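Local coordinates for nickel-dependent hydrogenase large subunit (Allochromatium vinosum, PDB 3MYR), which oxidises molecular hydrogen at a nickel-iron active centre and probably recycles the hydrogen released by nitrogenase, at residues I137-P141 with T251-V256; P127-S131 with S143-A149; D309-I313 with L395-T400; H402-L408 with K438-D442. All coordinates share one frame; numbering follows the deposited sequence.

How the interactions relate
From the N terminus, the chain first makes interaction 2, where the start of helix 127-137 meets the start of helix 145-160 and closes the short connection between two successive helices. The end of helix 127-137 and the linker after it (137-141) reach forward to helix 236-265 in interaction 1, closing about 110 residues, so the two contacts, about 16 Å apart between centres, cross along the chain. Interactions 3 and 4 follow in series: the first brings the loop 309-313 against the end of helix 390-399, closing about 80 residues, the second closes helix 403-416 onto helix 426-456. These two touch through Leu397, and a salt bridge from Asp254 to Lys438 joins interactions 1 and 4.

Interaction 1 (I137-P141 with T251-V256)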
loop_
_atom_site.group_PDB
_atom_site.type_symbol
_atom_site.label_atom_id
_atom_site.label_comp_id
_atom_site.label_asym_id
_atom_site.label_seq_id
_atom_site.Cartn_x
_atom_site.Cartn_y
_atom_site.Cartn_z
ATOM N N ILE B 137 -26.635 16.707 0.478
ATOM C CA ILE B 137 -25.585 16.410 -0.498
ATOM C C ILE B 137 -25.628 15.073 -1.209
ATOM O O ILE B 137 -24.913 14.893 -2.139
ATOM C CB ILE B 137 -24.104 16.678 0.010
ATOM C CG1 ILE B 137 -23.672 15.685 1.044
ATOM C CG2 ILE B 137 -23.934 18.075 0.561
ATOM C CD1 ILE B 137 -22.191 15.732 1.282
ATOM N N SER B 138 -26.425 14.111 -0.760
ATOM C CA SER B 138 -26.268 12.773 -1.286
ATOM C C SER B 138 -27.513 11.971 -1.053
ATOM O O SER B 138 -28.284 12.200 -0.095
ATOM C CB SER B 138 -25.091 12.095 -0.564
ATOM O OG SER B 138 -24.942 10.781 -0.976
ATOM N N ALA B 139 -27.647 10.950 -1.881
ATOM C CA ALA B 139 -28.745 10.006 -1.816
ATOM C C ALA B 139 -28.355 8.806 -0.955
ATOM O O ALA B 139 -29.157 7.929 -0.714
ATOM C CB ALA B 139 -29.110 9.559 -3.284
ATOM N N TRP B 140 -27.133 8.763 -0.476
ATOM C CA TRP B 140 -26.682 7.641 0.349
ATOM C C TRP B 140 -27.704 7.329 1.421
ATOM O O TRP B 140 -28.198 8.276 2.072
ATOM C CB TRP B 140 -25.351 8.017 1.016
ATOM C CG TRP B 140 -24.770 7.005 1.992
ATOM C CD1 TRP B 140 -24.532 7.215 3.338
ATOM C CD2 TRP B 140 -24.238 5.676 1.698
ATOM N NE1 TRP B 140 -23.905 6.096 3.879
ATOM C CE2 TRP B 140 -23.655 5.183 2.883
ATOM C CE3 TRP B 140 -24.110 4.924 0.527
ATOM C CZ2 TRP B 140 -23.059 3.907 2.970
ATOM C CZ3 TRP B 140 -23.512 3.641 0.598
ATOM C CH2 TRP B 140 -23.025 3.138 1.810
ATOM N N PRO B 141 -28.070 6.022 1.612
ATOM C CA PRO B 141 -29.219 5.754 2.514
ATOM C C PRO B 141 -28.998 6.080 3.976
ATOM O O PRO B 141 -29.975 6.375 4.674
ATOM C CB PRO B 141 -29.439 4.213 2.406
ATOM C CG PRO B 141 -28.942 3.886 0.949
ATOM C CD PRO B 141 -27.686 4.822 0.839
ATOM N N THR B 251 -21.494 2.637 -6.098
ATOM C CA THR B 251 -22.394 3.346 -5.220
ATOM C C THR B 251 -21.595 4.108 -4.168
ATOM O O THR B 251 -21.927 5.244 -3.855
ATOM C CB THR B 251 -23.311 2.334 -4.479
ATOM O OG1 THR B 251 -24.060 1.685 -5.477
ATOM C CG2 THR B 251 -24.363 3.058 -3.555
ATOM N N PHE B 252 -20.559 3.490 -3.600
ATOM C CA PHE B 252 -19.841 4.162 -2.467
ATOM C C PHE B 252 -19.077 5.376 -2.987
ATOM O O PHE B 252 -19.098 6.465 -2.366
ATOM C CB PHE B 252 -18.927 3.211 -1.714
ATOM C CG PHE B 252 -18.513 3.694 -0.358
ATOM C CD1 PHE B 252 -17.332 4.455 -0.193
ATOM C CD2 PHE B 252 -19.299 3.449 0.746
ATOM C CE1 PHE B 252 -16.978 4.954 1.115
ATOM C CE2 PHE B 252 -18.929 3.940 2.037
ATOM C CZ PHE B 252 -17.733 4.633 2.201
ATOM N N VAL B 253 -18.501 5.242 -4.187
ATOM C CA VAL B 253 -17.784 6.397 -4.789
ATOM C C VAL B 253 -18.748 7.526 -5.118
ATOM O O VAL B 253 -18.517 8.691 -4.726
ATOM C CB VAL B 253 -16.975 5.970 -6.081
ATOM C CG1 VAL B 253 -16.383 7.186 -6.844
ATOM C CG2 VAL B 253 -15.869 4.994 -5.691
ATOM N N ASP B 254 -19.843 7.213 -5.818
ATOM C CA ASP B 254 -20.775 8.251 -6.246
ATOM C C ASP B 254 -21.436 8.954 -5.053
ATOM O O ASP B 254 -21.757 10.102 -5.146
ATOM C CB ASP B 254 -21.944 7.690 -7.067
ATOM C CG ASP B 254 -21.569 7.318 -8.456
ATOM O OD1 ASP B 254 -22.376 6.566 -9.100
ATOM O OD2 ASP B 254 -20.460 7.714 -8.873
ATOM N N GLN B 255 -21.812 8.196 -4.041
ATOM C CA GLN B 255 -22.714 8.699 -3.038
ATOM C C GLN B 255 -21.993 9.064 -1.754
ATOM O O GLN B 255 -22.589 9.727 -0.920
ATOM C CB GLN B 255 -23.773 7.609 -2.672
ATOM C CG GLN B 255 -24.754 7.360 -3.860
ATOM C CD GLN B 255 -25.983 6.533 -3.476
ATOM O OE1 GLN B 255 -26.039 5.895 -2.438
ATOM N NE2 GLN B 255 -26.959 6.542 -4.331
ATOM N N VAL B 256 -20.818 8.502 -1.482
ATOM C CA VAL B 256 -20.188 8.852 -0.207
ATOM C C VAL B 256 -18.875 9.662 -0.456
ATOM O O VAL B 256 -18.763 10.809 -0.052
ATOM C CB VAL B 256 -19.897 7.595 0.674
ATOM C CG1 VAL B 256 -19.291 7.958 2.018
ATOM C CG2 VAL B 256 -21.195 6.715 0.860
#
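A single hydrogen bond joins the two segments: Ser138 OG donates to Gln255 O over 2.6 Å, approaching in the carbonyl plane on a lone pair. The same hydroxyl oxygen accepts from Trp140 N in a nearly straight bond of 3.0 Å, so one serine both grips the helix and shapes its own loop. OG gets there by standing anti to the backbone N (chi1 177°).

The aromatic contacts belong to Trp140. Val256 CG2 sits over the face of the six-membered ring, displaced toward CD2 and 3.5 Å from the centroid, in a close CH-pi contact. Phe252 turns its edge toward the indole face, centroids 5.5 Å apart and planes at 86°, a T-shaped pair. Pro141 CD lies against the opposite indole face, nearer the rim. An alanine in place of Trp140 is likely to leave Val256 CG2 and the Phe252 edge without their aromatic partner and open a gap beside the helix.

Gln255 supplies the remaining packing. Its amide stands almost perpendicular to the indole, with OE1 in the ring plane at the edge, 3.7 Å from Trp140 CE3, while NE2 lies near Ala139 CB. His190 of helix 181-201 also meets the Trp140 ring.

The arrangement is an ST turn just past the end of helix 127-137, docking the interhelical linker on helix 236-265 where that helix has a wider pi-type turn.

Interaction 2 (P127-S131 with S143-A149)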
loop_
_atom_site.group_PDB
_atom_site.type_symbol
_atom_site.label_atom_id
_atom_site.label_comp_id
_atom_site.label_asym_id
_atom_site.label_seq_id
_atom_site.Cartn_x
_atom_site.Cartn_y
_atom_site.Cartn_z
ATOM N N PRO B 127 -27.721 15.862 15.939
ATOM C CA PRO B 127 -27.866 14.704 15.070
ATOM C C PRO B 127 -28.841 14.985 13.918
ATOM O O PRO B 127 -28.582 14.601 12.795
ATOM C CB PRO B 127 -28.407 13.610 16.000
ATOM C CG PRO B 127 -27.788 13.991 17.393
ATOM C CD PRO B 127 -27.857 15.538 17.380
ATOM N N ARG B 128 -29.881 15.733 14.197
ATOM C CA ARG B 128 -30.830 16.097 13.168
ATOM C C ARG B 128 -30.262 16.998 12.080
ATOM O O ARG B 128 -30.500 16.768 10.912
ATOM C CB ARG B 128 -32.108 16.710 13.739
ATOM C CG ARG B 128 -33.068 17.025 12.613
ATOM C CD ARG B 128 -34.447 17.575 13.088
ATOM N NE ARG B 128 -35.139 16.612 13.962
ATOM C CZ ARG B 128 -35.747 15.499 13.534
ATOM N NH1 ARG B 128 -35.782 15.194 12.224
ATOM N NH2 ARG B 128 -36.306 14.678 14.424
ATOM N N ALA B 129 -29.527 18.040 12.463
ATOM C CA ALA B 129 -28.868 18.905 11.492
ATOM C C ALA B 129 -27.840 18.099 10.691
ATOM O O ALA B 129 -27.612 18.354 9.484
ATOM C CB ALA B 129 -28.203 20.143 12.210
ATOM N N THR B 130 -27.207 17.110 11.316
ATOM C CA THR B 130 -26.192 16.327 10.610
ATOM C C THR B 130 -26.885 15.512 9.494
ATOM O O THR B 130 -26.382 15.417 8.378
ATOM C CB THR B 130 -25.475 15.339 11.543
ATOM O OG1 THR B 130 -24.880 16.072 12.613
ATOM C CG2 THR B 130 -24.385 14.572 10.828
ATOM N N SER B 131 -28.075 15.002 9.815
ATOM C CA SER B 131 -28.893 14.285 8.853
ATOM C C SER B 131 -29.339 15.206 7.706
ATOM O O SER B 131 -29.204 14.827 6.549
ATOM C CB SER B 131 -30.113 13.702 9.570
ATOM O OG SER B 131 -31.029 13.189 8.644
ATOM N N SER B 143 -28.474 7.882 6.851
ATOM C CA SER B 143 -28.433 9.321 7.141
ATOM C C SER B 143 -29.430 9.686 8.224
ATOM O O SER B 143 -29.760 10.885 8.409
ATOM C CB SER B 143 -28.835 10.086 5.874
ATOM O OG SER B 143 -30.218 9.823 5.551
ATOM N N SER B 144 -30.029 8.697 8.879
ATOM C CA SER B 144 -31.119 9.044 9.790
ATOM C C SER B 144 -30.497 9.775 10.987
ATOM O O SER B 144 -29.316 9.595 11.287
ATOM C CB SER B 144 -31.902 7.817 10.261
ATOM O OG SER B 144 -31.123 7.165 11.251
ATOM N N PRO B 145 -31.279 10.638 11.668
ATOM C CA PRO B 145 -30.823 11.332 12.871
ATOM C C PRO B 145 -30.466 10.351 13.955
ATOM O O PRO B 145 -29.436 10.523 14.613
ATOM C CB PRO B 145 -32.012 12.246 13.257
ATOM C CG PRO B 145 -32.696 12.465 11.929
ATOM C CD PRO B 145 -32.542 11.160 11.153
ATOM N N GLY B 146 -31.280 9.309 14.153
ATOM C CA GLY B 146 -30.930 8.291 15.173
ATOM C C GLY B 146 -29.586 7.609 14.882
ATOM O O GLY B 146 -28.798 7.306 15.783
ATOM N N TYR B 147 -29.264 7.371 13.612
ATOM C CA TYR B 147 -27.983 6.791 13.263
ATOM C C TYR B 147 -26.770 7.721 13.621
ATOM O O TYR B 147 -25.730 7.283 14.186
ATOM C CB TYR B 147 -28.010 6.521 11.766
ATOM C CG TYR B 147 -26.652 6.300 11.163
ATOM C CD1 TYR B 147 -25.936 5.087 11.353
ATOM C CD2 TYR B 147 -26.089 7.280 10.334
ATOM C CE1 TYR B 147 -24.666 4.868 10.700
ATOM C CE2 TYR B 147 -24.852 7.074 9.700
ATOM C CZ TYR B 147 -24.147 5.889 9.897
ATOM O OH TYR B 147 -22.949 5.771 9.232
ATOM N N PHE B 148 -26.891 9.002 13.247
ATOM C CA PHE B 148 -25.939 10.010 13.674
ATOM C C PHE B 148 -25.830 10.172 15.199
ATOM O O PHE B 148 -24.715 10.251 15.720
ATOM C CB PHE B 148 -26.170 11.361 12.966
ATOM C CG PHE B 148 -25.806 11.314 11.534
ATOM C CD1 PHE B 148 -26.775 11.540 10.539
ATOM C CD2 PHE B 148 -24.510 10.940 11.151
ATOM C CE1 PHE B 148 -26.420 11.490 9.168
ATOM C CE2 PHE B 148 -24.144 10.880 9.761
ATOM C CZ PHE B 148 -25.087 11.153 8.785
ATOM N N ALA B 149 -26.955 10.113 15.893
ATOM C CA ALA B 149 -26.967 10.232 17.359
ATOM C C ALA B 149 -26.287 8.984 17.931
ATOM O O ALA B 149 -25.514 9.086 18.858
ATOM C CB ALA B 149 -28.461 10.337 17.924
#
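Arg128 and Pro145 bring the two backbones closest, with CA atoms 4.8 Å apart, where the first turns of two helices meet. The short axes of 127-131 and 145-149 approach to 7.9 Å, their N-to-C directions 120° apart. Ser144 is the N-cap of the second helix, its OG accepting from Tyr147 N.

Phe148 is the central side chain. Thr130 CG2 lies over the middle of its ring, 3.6 Å from the centroid, as a CH-pi contact. That methyl is turned toward the ring because CG2 stands anti to the Thr130 backbone N, which leaves OG1 to bond back to Asp126 O. Tyr147 CD2 lies over the opposite face, so the phenyl ring is held between the Thr130 methyl and CD2 of the preceding residue. With an alanine in place of Phe148, Thr130 CG2 is likely to lose the face it packs on, and a gap to open between the two helix starts.

Next to it Pro127 lies along the second helix, its CG against Ala149 CB at 3.8 Å and its CB against Pro145 O. Farther out, Pro145 CG lies over one face of the Arg128 guanidinium. Ser131 OG donates to Ser143 O at 2.6 Å, nearly along the C=O axis, and lies 3.6 Å from Pro145 CD.

Chemically, these are two successive helices joined by a short linker and packed mostly through apolar groups. The buried Ser131 hydroxyl gives its proton to the carbonyl just ahead of the Ser144 N-cap, so one directional bond fixes the approach while apolar packing supplies the rest.

Interaction 3 (D309-I313 with L395-T400); sequences DLSTI and LMLYAT
A water takes the place of a direct polar link between Leu310 and Ala399: it donates to Leu310 O at 2.6 Å and to Ala399 O at 3.2 Å, joining two carbonyls that could not bond to each other. The side chains themselves meet through apolar groups. Ala399 CB touches both hydrophobic residues of the loop, 3.6 Å from Leu310 O and 3.8 Å from Ile313 CD1. The branches of Leu310 divide: CD2 reaches Tyr398 CD1 at 4.2 Å, while CD1 lies near Leu395 CB. Ile313 CD1 also touches Met396 SD at 3.8 Å; the methionine's first torsion and the bend at chi2 (66°) bring its sulfur to the loop although the CB points away from it.

The loop is a type I turn from Asp309 to Thr312, held by an Asx turn in which Asp309 OD2 accepts from both Ser311 N and Ser311 OG. At the helix end, Thr400 N and OG1 reach Met396 O from opposite faces of its plane.

Around this, Met396 and Leu395 pack on Ile305 of strand 300-305, Leu310 also meets Tyr424, and Tyr398 leans on Val409 of helix 403-416, its hydroxyl bonded to Asp410.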
loop_
_atom_site.group_PDB
_atom_site.type_symbol
_atom_site.label_atom_id
_atom_site.label_comp_id
_atom_site.label_asym_id
_atom_site.label_seq_id
_atom_site.Cartn_x
_atom_site.Cartn_y
_atom_site.Cartn_z
ATOM N N ASP B 309 1.861 23.888 -18.495
ATOM C CA ASP B 309 1.388 24.243 -19.836
ATOM C C ASP B 309 0.571 23.067 -20.375
ATOM O O ASP B 309 1.108 22.075 -20.803
ATOM C CB ASP B 309 2.565 24.560 -20.748
ATOM C CG ASP B 309 2.133 24.875 -22.203
ATOM O OD1 ASP B 309 3.050 25.230 -22.979
ATOM O OD2 ASP B 309 0.926 24.768 -22.589
ATOM N N LEU B 310 -0.739 23.205 -20.395
ATOM C CA LEU B 310 -1.568 22.070 -20.806
ATOM C C LEU B 310 -1.690 22.010 -22.336
ATOM O O LEU B 310 -2.420 21.174 -22.851
ATOM C CB LEU B 310 -2.962 22.215 -20.214
ATOM C CG LEU B 310 -3.239 21.681 -18.805
ATOM C CD1 LEU B 310 -2.030 21.071 -18.027
ATOM C CD2 LEU B 310 -4.189 22.549 -17.974
ATOM N N SER B 311 -1.022 22.898 -23.073
ATOM C CA SER B 311 -1.217 22.863 -24.525
ATOM C C SER B 311 -0.219 21.926 -25.226
ATOM O O SER B 311 -0.351 21.733 -26.414
ATOM C CB SER B 311 -1.131 24.266 -25.134
ATOM O OG SER B 311 0.239 24.645 -25.192
ATOM N N THR B 312 0.805 21.421 -24.516
ATOM C CA THR B 312 1.843 20.540 -25.104
ATOM C C THR B 312 2.097 19.312 -24.221
ATOM O O THR B 312 2.528 19.446 -23.067
ATOM C CB THR B 312 3.220 21.222 -25.227
ATOM O OG1 THR B 312 3.119 22.461 -25.936
ATOM C CG2 THR B 312 4.205 20.322 -25.989
ATOM N N ILE B 313 1.870 18.122 -24.748
ATOM C CA ILE B 313 2.128 16.921 -23.981
ATOM C C ILE B 313 3.440 16.460 -24.528
ATOM O O ILE B 313 3.509 16.133 -25.687
ATOM C CB ILE B 313 1.064 15.840 -24.290
ATOM C CG1 ILE B 313 -0.299 16.317 -23.831
ATOM C CG2 ILE B 313 1.355 14.512 -23.517
ATOM C CD1 ILE B 313 -0.228 16.818 -22.439
ATOM N N LEU B 395 -4.616 16.044 -14.881
ATOM C CA LEU B 395 -4.103 17.046 -15.836
ATOM C C LEU B 395 -3.899 16.480 -17.241
ATOM O O LEU B 395 -4.297 17.130 -18.203
ATOM C CB LEU B 395 -2.864 17.835 -15.340
ATOM C CG LEU B 395 -3.018 18.644 -14.037
ATOM C CD1 LEU B 395 -1.634 19.025 -13.521
ATOM C CD2 LEU B 395 -3.832 19.922 -14.270
ATOM N N MET B 396 -3.337 15.264 -17.345
ATOM C CA MET B 396 -3.113 14.628 -18.640
ATOM C C MET B 396 -4.419 14.326 -19.361
ATOM O O MET B 396 -4.523 14.511 -20.567
ATOM C CB MET B 396 -2.331 13.323 -18.462
ATOM C CG MET B 396 -1.319 13.042 -19.602
ATOM S SD MET B 396 0.071 14.241 -19.676
ATOM C CE MET B 396 0.846 14.151 -18.039
ATOM N N LEU B 397 -5.429 13.861 -18.624
ATOM C CA LEU B 397 -6.725 13.607 -19.176
ATOM C C LEU B 397 -7.347 14.883 -19.658
ATOM O O LEU B 397 -8.005 14.894 -20.726
ATOM C CB LEU B 397 -7.670 12.924 -18.148
ATOM C CG LEU B 397 -7.335 11.430 -17.941
ATOM C CD1 LEU B 397 -8.023 10.865 -16.671
ATOM C CD2 LEU B 397 -7.709 10.611 -19.192
ATOM N N TYR B 398 -7.246 15.933 -18.838
ATOM C CA TYR B 398 -7.820 17.202 -19.208
ATOM C C TYR B 398 -7.161 17.723 -20.476
ATOM O O TYR B 398 -7.832 18.161 -21.434
ATOM C CB TYR B 398 -7.568 18.232 -18.071
ATOM C CG TYR B 398 -8.444 19.491 -18.101
ATOM C CD1 TYR B 398 -7.925 20.727 -18.555
ATOM C CD2 TYR B 398 -9.786 19.423 -17.729
ATOM C CE1 TYR B 398 -8.732 21.893 -18.570
ATOM C CE2 TYR B 398 -10.602 20.528 -17.758
ATOM C CZ TYR B 398 -10.073 21.776 -18.168
ATOM O OH TYR B 398 -10.888 22.882 -18.146
ATOM N N ALA B 399 -5.830 17.722 -20.462
ATOM C CA ALA B 399 -5.075 18.281 -21.565
ATOM C C ALA B 399 -5.386 17.547 -22.870
ATOM O O ALA B 399 -5.334 18.157 -23.926
ATOM C CB ALA B 399 -3.579 18.206 -21.252
ATOM N N THR B 400 -5.677 16.242 -22.814
ATOM C CA THR B 400 -5.843 15.444 -24.039
ATOM C C THR B 400 -7.327 15.337 -24.421
ATOM O O THR B 400 -7.694 14.481 -25.225
ATOM C CB THR B 400 -5.258 13.991 -23.910
ATOM O OG1 THR B 400 -5.814 13.311 -22.770
ATOM C CG2 THR B 400 -3.741 14.021 -23.702
HETATM O O HOH W 1 -2.797 19.731 -24.941
#

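Interaction 4 (H402-L408 with K438-D442); sequences HDQAREL and KILVD
His402, the N-cap residue of helix 403-416, begins the contact by bringing NE2 to Ile439 CG2, 4.1 Å away. Gln404 follows with its extended chain, whose CG lies anti to the backbone N, carrying the amide across to the partner helix. There NE2 donates to Asp442 OD1 over 2.8 Å with a bent N-H...O angle of 138°. The carboxylate oxygen is met on its anti side, and the amide and carboxylate planes are only 11° apart. The other end of the amide is fixed too: a water donates to Gln404 OE1 at 2.8 Å and to Ile439 O.

One residue on, Ala405 CB packs against Ile439 CD1 at 3.7 Å. Leu408 finishes the line: its CD1 lies 3.7 Å from Ile439 CG1 and also touches Lys438 CG.

Asp442 OD2, meanwhile, receives Lys438 NZ on its syn lone pair at 2.9 Å, a salt bridge within the helix. Asp254 and Arg250 of helix 236-265 extend this charge network, pairing with Lys438 and Asp442 respectively. The two segments run at 142°, axes 10.9 Å apart: roughly antiparallel helix packing around Ile439, which His402, Gln404, Ala405 and Leu408 share, with the Gln404-Asp442 bond and the bridging water beside it. Leu397 of helix 390-399 packs on His402, Ala405 and Ile439, while Val441 turns to Ile101 of helix 86-112.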
loop_
_atom_site.group_PDB
_atom_site.type_symbol
_atom_site.label_atom_id
_atom_site.label_comp_id
_atom_site.label_asym_id
_atom_site.label_seq_id
_atom_site.Cartn_x
_atom_site.Cartn_y
_atom_site.Cartn_z
ATOM N N HIS B 402 -10.123 14.281 -22.732
ATOM C CA HIS B 402 -11.013 13.221 -22.195
ATOM C C HIS B 402 -12.303 13.867 -21.733
ATOM O O HIS B 402 -12.251 14.742 -20.836
ATOM C CB HIS B 402 -10.336 12.440 -21.056
ATOM C CG HIS B 402 -11.179 11.339 -20.452
ATOM N ND1 HIS B 402 -11.053 10.001 -20.816
ATOM C CD2 HIS B 402 -12.106 11.367 -19.470
ATOM C CE1 HIS B 402 -11.904 9.269 -20.111
ATOM N NE2 HIS B 402 -12.550 10.075 -19.284
ATOM N N ASP B 403 -13.450 13.448 -22.301
ATOM C CA ASP B 403 -14.674 14.236 -22.118
ATOM C C ASP B 403 -15.162 14.201 -20.676
ATOM O O ASP B 403 -15.566 15.224 -20.117
ATOM C CB ASP B 403 -15.800 13.766 -23.020
ATOM C CG ASP B 403 -15.690 14.326 -24.465
ATOM O OD1 ASP B 403 -15.028 15.364 -24.740
ATOM O OD2 ASP B 403 -16.305 13.708 -25.331
ATOM N N GLN B 404 -15.203 13.009 -20.098
ATOM C CA GLN B 404 -15.711 12.903 -18.751
ATOM C C GLN B 404 -14.791 13.665 -17.763
ATOM O O GLN B 404 -15.304 14.401 -16.905
ATOM C CB GLN B 404 -15.848 11.431 -18.337
ATOM C CG GLN B 404 -16.303 11.241 -16.917
ATOM C CD GLN B 404 -16.386 9.771 -16.525
ATOM O OE1 GLN B 404 -15.667 8.922 -17.084
ATOM N NE2 GLN B 404 -17.267 9.463 -15.589
ATOM N N ALA B 405 -13.462 13.526 -17.921
ATOM C CA ALA B 405 -12.528 14.236 -17.048
ATOM C C ALA B 405 -12.712 15.744 -17.154
ATOM O O ALA B 405 -12.655 16.464 -16.153
ATOM C CB ALA B 405 -11.067 13.849 -17.350
ATOM N N ARG B 406 -12.948 16.233 -18.364
ATOM C CA ARG B 406 -13.116 17.635 -18.578
ATOM C C ARG B 406 -14.396 18.091 -17.840
ATOM O O ARG B 406 -14.428 19.143 -17.213
ATOM C CB ARG B 406 -13.327 17.852 -20.066
ATOM C CG ARG B 406 -12.514 18.913 -20.662
ATOM C CD ARG B 406 -11.232 18.313 -21.143
ATOM N NE ARG B 406 -10.891 18.784 -22.483
ATOM C CZ ARG B 406 -10.361 19.972 -22.783
ATOM N NH1 ARG B 406 -10.097 20.234 -24.060
ATOM N NH2 ARG B 406 -10.142 20.910 -21.847
ATOM N N GLU B 407 -15.467 17.329 -17.981
ATOM C CA GLU B 407 -16.743 17.649 -17.342
ATOM C C GLU B 407 -16.596 17.658 -15.818
ATOM O O GLU B 407 -17.088 18.542 -15.153
ATOM C CB GLU B 407 -17.714 16.561 -17.703
ATOM C CG GLU B 407 -19.229 16.809 -17.618
ATOM C CD GLU B 407 -20.023 15.720 -18.456
ATOM O OE1 GLU B 407 -20.916 16.093 -19.273
ATOM O OE2 GLU B 407 -19.730 14.484 -18.338
ATOM N N LEU B 408 -15.911 16.671 -15.274
ATOM C CA LEU B 408 -15.779 16.586 -13.822
ATOM C C LEU B 408 -14.897 17.715 -13.320
ATOM O O LEU B 408 -15.163 18.240 -12.275
ATOM C CB LEU B 408 -15.146 15.263 -13.374
ATOM C CG LEU B 408 -16.032 14.018 -13.526
ATOM C CD1 LEU B 408 -15.149 12.731 -13.374
ATOM C CD2 LEU B 408 -17.190 14.083 -12.489
ATOM N N LYS B 438 -13.992 8.273 -9.710
ATOM C CA LYS B 438 -15.256 8.248 -10.447
ATOM C C LYS B 438 -15.014 7.765 -11.894
ATOM O O LYS B 438 -15.795 6.972 -12.474
ATOM C CB LYS B 438 -15.887 9.664 -10.441
ATOM C CG LYS B 438 -17.102 9.842 -11.406
ATOM C CD LYS B 438 -18.186 8.711 -11.154
ATOM C CE LYS B 438 -19.528 9.043 -11.891
ATOM N NZ LYS B 438 -20.462 7.818 -11.720
ATOM N N ILE B 439 -13.937 8.209 -12.496
ATOM C CA ILE B 439 -13.698 7.800 -13.888
ATOM C C ILE B 439 -13.452 6.278 -13.905
ATOM O O ILE B 439 -13.936 5.591 -14.790
ATOM C CB ILE B 439 -12.490 8.560 -14.482
ATOM C CG1 ILE B 439 -12.872 10.063 -14.678
ATOM C CG2 ILE B 439 -12.011 7.875 -15.845
ATOM C CD1 ILE B 439 -11.709 10.914 -15.108
ATOM N N LEU B 440 -12.699 5.756 -12.931
ATOM C CA LEU B 440 -12.297 4.344 -12.959
ATOM C C LEU B 440 -13.495 3.473 -12.628
ATOM O O LEU B 440 -13.661 2.374 -13.154
ATOM C CB LEU B 440 -11.205 4.070 -11.938
ATOM C CG LEU B 440 -9.869 4.418 -12.540
ATOM C CD1 LEU B 440 -8.821 4.405 -11.476
ATOM C CD2 LEU B 440 -9.536 3.326 -13.518
ATOM N N VAL B 441 -14.286 3.909 -11.668
ATOM C CA VAL B 441 -15.417 3.091 -11.292
ATOM C C VAL B 441 -16.448 2.947 -12.435
ATOM O O VAL B 441 -16.904 1.857 -12.651
ATOM C CB VAL B 441 -16.088 3.527 -9.939
ATOM C CG1 VAL B 441 -17.172 4.575 -10.173
ATOM C CG2 VAL B 441 -16.615 2.341 -9.291
ATOM N N ASP B 442 -16.673 3.985 -13.240
ATOM C CA ASP B 442 -17.481 3.875 -14.445
ATOM C C ASP B 442 -16.840 2.969 -15.473
ATOM O O ASP B 442 -17.548 2.316 -16.157
ATOM C CB ASP B 442 -17.748 5.247 -15.114
ATOM C CG ASP B 442 -18.629 6.170 -14.236
ATOM O OD1 ASP B 442 -18.785 7.374 -14.570
ATOM O OD2 ASP B 442 -19.202 5.669 -13.224
HETATM O O HOH W 2 -14.816 6.222 -17.231
#